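Local coordinates for MutT/NUDIX family protein (Bacillus thuringiensis str. Al Hakam, PDB 3ID9) that probably hydrolyses a nucleoside diphosphate linked to another moiety, as other members of the MutT/NUDIX family do, at residues E63-E68 with F100-I105. Residues are numbered along the deposited sequence; the frame is centred on the assembly and turned at random.
Sequences EAMIRE and FLLERI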
loop_
_atom_site.group_PDB
_atom_site.type_symbol
_atom_site.label_atom_id
_atom_site.label_comp_id
_atom_site.label_asym_id
_atom_site.label_seq_id
_atom_site.Cartn_x
_atom_site.Cartn_y
_atom_site.Cartn_z
ATOM N N GLU B 63 -10.723 8.697 -1.569
ATOM C CA GLU B 63 -11.587 9.665 -2.224
ATOM C C GLU B 63 -11.406 9.630 -3.744
ATOM O O GLU B 63 -12.374 9.751 -4.494
ATOM C CB GLU B 63 -11.303 11.071 -1.684
ATOM C CG GLU B 63 -11.477 11.179 -0.178
ATOM C CD GLU B 63 -11.125 12.553 0.366
ATOM O OE1 GLU B 63 -10.027 13.069 0.047
ATOM O OE2 GLU B 63 -11.949 13.112 1.121
ATOM N N ALA B 64 -10.165 9.453 -4.187
ATOM C CA ALA B 64 -9.861 9.395 -5.609
ATOM C C ALA B 64 -10.415 8.116 -6.240
ATOM O O ALA B 64 -10.968 8.151 -7.337
ATOM C CB ALA B 64 -8.356 9.481 -5.826
HETATM N N MSE B 65 -10.266 6.991 -5.550
HETATM C CA MSE B 65 -10.765 5.726 -6.061
HETATM C C MSE B 65 -12.284 5.802 -6.248
HETATM O O MSE B 65 -12.803 5.412 -7.297
HETATM C CB MSE B 65 -10.425 4.581 -5.104
HETATM C CG MSE B 65 -10.778 3.200 -5.647
HETATM SE SE MSE B 65 -9.621 2.632 -7.136
HETATM C CE MSE B 65 -10.614 3.360 -8.638
ATOM N N ILE B 66 -12.987 6.300 -5.228
ATOM C CA ILE B 66 -14.439 6.427 -5.274
ATOM C C ILE B 66 -14.865 7.393 -6.375
ATOM O O ILE B 66 -15.853 7.150 -7.066
ATOM C CB ILE B 66 -15.020 6.921 -3.906
ATOM C CG1 ILE B 66 -15.303 5.735 -2.988
ATOM C CG2 ILE B 66 -16.329 7.670 -4.115
ATOM C CD1 ILE B 66 -14.095 4.870 -2.687
ATOM N N ARG B 67 -14.127 8.486 -6.535
ATOM C CA ARG B 67 -14.453 9.473 -7.561
ATOM C C ARG B 67 -14.256 8.920 -8.972
ATOM O O ARG B 67 -15.129 9.069 -9.827
ATOM C CB ARG B 67 -13.604 10.740 -7.392
ATOM C CG ARG B 67 -13.764 11.739 -8.534
ATOM C CD ARG B 67 -12.968 13.015 -8.310
ATOM N NE ARG B 67 -11.545 12.751 -8.099
ATOM C CZ ARG B 67 -10.752 12.147 -8.980
ATOM N NH1 ARG B 67 -11.237 11.740 -10.152
ATOM N NH2 ARG B 67 -9.477 11.930 -8.683
ATOM N N GLU B 68 -13.106 8.301 -9.222
ATOM C CA GLU B 68 -12.835 7.740 -10.535
ATOM C C GLU B 68 -13.878 6.675 -10.835
ATOM O O GLU B 68 -14.400 6.588 -11.949
ATOM C CB GLU B 68 -11.441 7.113 -10.578
ATOM C CG GLU B 68 -10.281 8.103 -10.597
ATOM C CD GLU B 68 -10.146 8.837 -11.918
ATOM O OE1 GLU B 68 -10.432 8.228 -12.974
ATOM O OE2 GLU B 68 -9.737 10.021 -11.903
ATOM N N PHE B 100 -6.561 -1.186 -5.800
ATOM C CA PHE B 100 -7.522 -1.571 -4.764
ATOM C C PHE B 100 -8.513 -2.657 -5.175
ATOM O O PHE B 100 -9.033 -2.634 -6.287
ATOM C CB PHE B 100 -8.371 -0.368 -4.336
ATOM C CG PHE B 100 -7.644 0.653 -3.526
ATOM C CD1 PHE B 100 -7.479 1.947 -4.008
ATOM C CD2 PHE B 100 -7.159 0.338 -2.257
ATOM C CE1 PHE B 100 -6.849 2.915 -3.238
ATOM C CE2 PHE B 100 -6.525 1.295 -1.477
ATOM C CZ PHE B 100 -6.367 2.587 -1.964
ATOM N N LEU B 101 -8.775 -3.599 -4.275
ATOM C CA LEU B 101 -9.793 -4.611 -4.524
ATOM C C LEU B 101 -11.039 -3.883 -4.044
ATOM O O LEU B 101 -11.126 -3.505 -2.875
ATOM C CB LEU B 101 -9.578 -5.863 -3.676
ATOM C CG LEU B 101 -8.554 -6.848 -4.237
ATOM C CD1 LEU B 101 -8.420 -8.045 -3.301
ATOM C CD2 LEU B 101 -9.000 -7.291 -5.619
ATOM N N LEU B 102 -11.985 -3.661 -4.950
ATOM C CA LEU B 102 -13.206 -2.944 -4.616
ATOM C C LEU B 102 -14.414 -3.848 -4.431
ATOM O O LEU B 102 -14.431 -4.992 -4.883
ATOM C CB LEU B 102 -13.511 -1.920 -5.709
ATOM C CG LEU B 102 -12.457 -0.836 -5.907
ATOM C CD1 LEU B 102 -12.774 -0.010 -7.154
ATOM C CD2 LEU B 102 -12.417 0.046 -4.665
ATOM N N GLU B 103 -15.420 -3.313 -3.750
ATOM C CA GLU B 103 -16.673 -4.016 -3.511
ATOM C C GLU B 103 -17.823 -3.028 -3.728
ATOM O O GLU B 103 -17.743 -1.867 -3.320
ATOM C CB GLU B 103 -16.701 -4.557 -2.087
ATOM C CG GLU B 103 -17.957 -5.307 -1.722
ATOM C CD GLU B 103 -17.807 -6.054 -0.410
ATOM O OE1 GLU B 103 -17.032 -7.040 -0.376
ATOM O OE2 GLU B 103 -18.456 -5.651 0.582
ATOM N N ARG B 104 -18.885 -3.484 -4.386
ATOM C CA ARG B 104 -20.045 -2.632 -4.649
ATOM C C ARG B 104 -20.877 -2.413 -3.388
ATOM O O ARG B 104 -20.999 -3.308 -2.552
ATOM C CB ARG B 104 -20.943 -3.261 -5.719
ATOM C CG ARG B 104 -21.025 -2.470 -7.013
ATOM C CD ARG B 104 -22.327 -2.735 -7.751
ATOM N NE ARG B 104 -22.551 -4.157 -7.966
ATOM C CZ ARG B 104 -23.696 -4.680 -8.397
ATOM N NH1 ARG B 104 -24.731 -3.889 -8.662
ATOM N NH2 ARG B 104 -23.806 -5.995 -8.555
ATOM N N ILE B 105 -21.443 -1.218 -3.254
ATOM C CA ILE B 105 -22.293 -0.900 -2.110
ATOM C C ILE B 105 -23.536 -0.163 -2.604
ATOM O O ILE B 105 -23.991 -0.386 -3.729
ATOM C CB ILE B 105 -21.560 -0.019 -1.072
ATOM C CG1 ILE B 105 -21.090 1.282 -1.722
ATOM C CG2 ILE B 105 -20.387 -0.781 -0.482
ATOM C CD1 ILE B 105 -20.457 2.258 -0.751
#
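Helix 61-72 packs against strand 95-104, the two backbones coming closest at Met65 and Phe100, whose CA atoms lie 8.1 Å apart, a distance bridged by side chains alone. Met65, present as selenomethionine, carries the helix side almost alone. Its CG stands anti to the backbone N (chi1 -173°), and bends at the next two torsions bring the selenium to the edge of the Phe100 ring, close to its plane. Met65 SE lies 3.9 Å from Phe100 CD1, the edge-on form of a Met-aromatic contact. Leu102, two residues along and on the same side of the strand, reaches toward Met65 tip to tip, its CD2 3.7 Å from Met65 CG. A flexible, unbranched chain can adjust to both a flat ring and a forked leucine, whose CD1 also nears the selenium. The broad Phe100 ring serves further neighbours: Val26 of strand 23-32 touches it and Met65, and Tyr155 of the second subunit meets it edge-to-face. Elsewhere on the helix, which belongs to the Nudix box, Arg67 is held by salt bridges to Glu68 and Glu59 and by the Arg54 carbonyl oxygen. With 165 Å² buried and only apolar side-chain atoms meeting, the attraction between the two segments rests on dispersion and the hydrophobic effect.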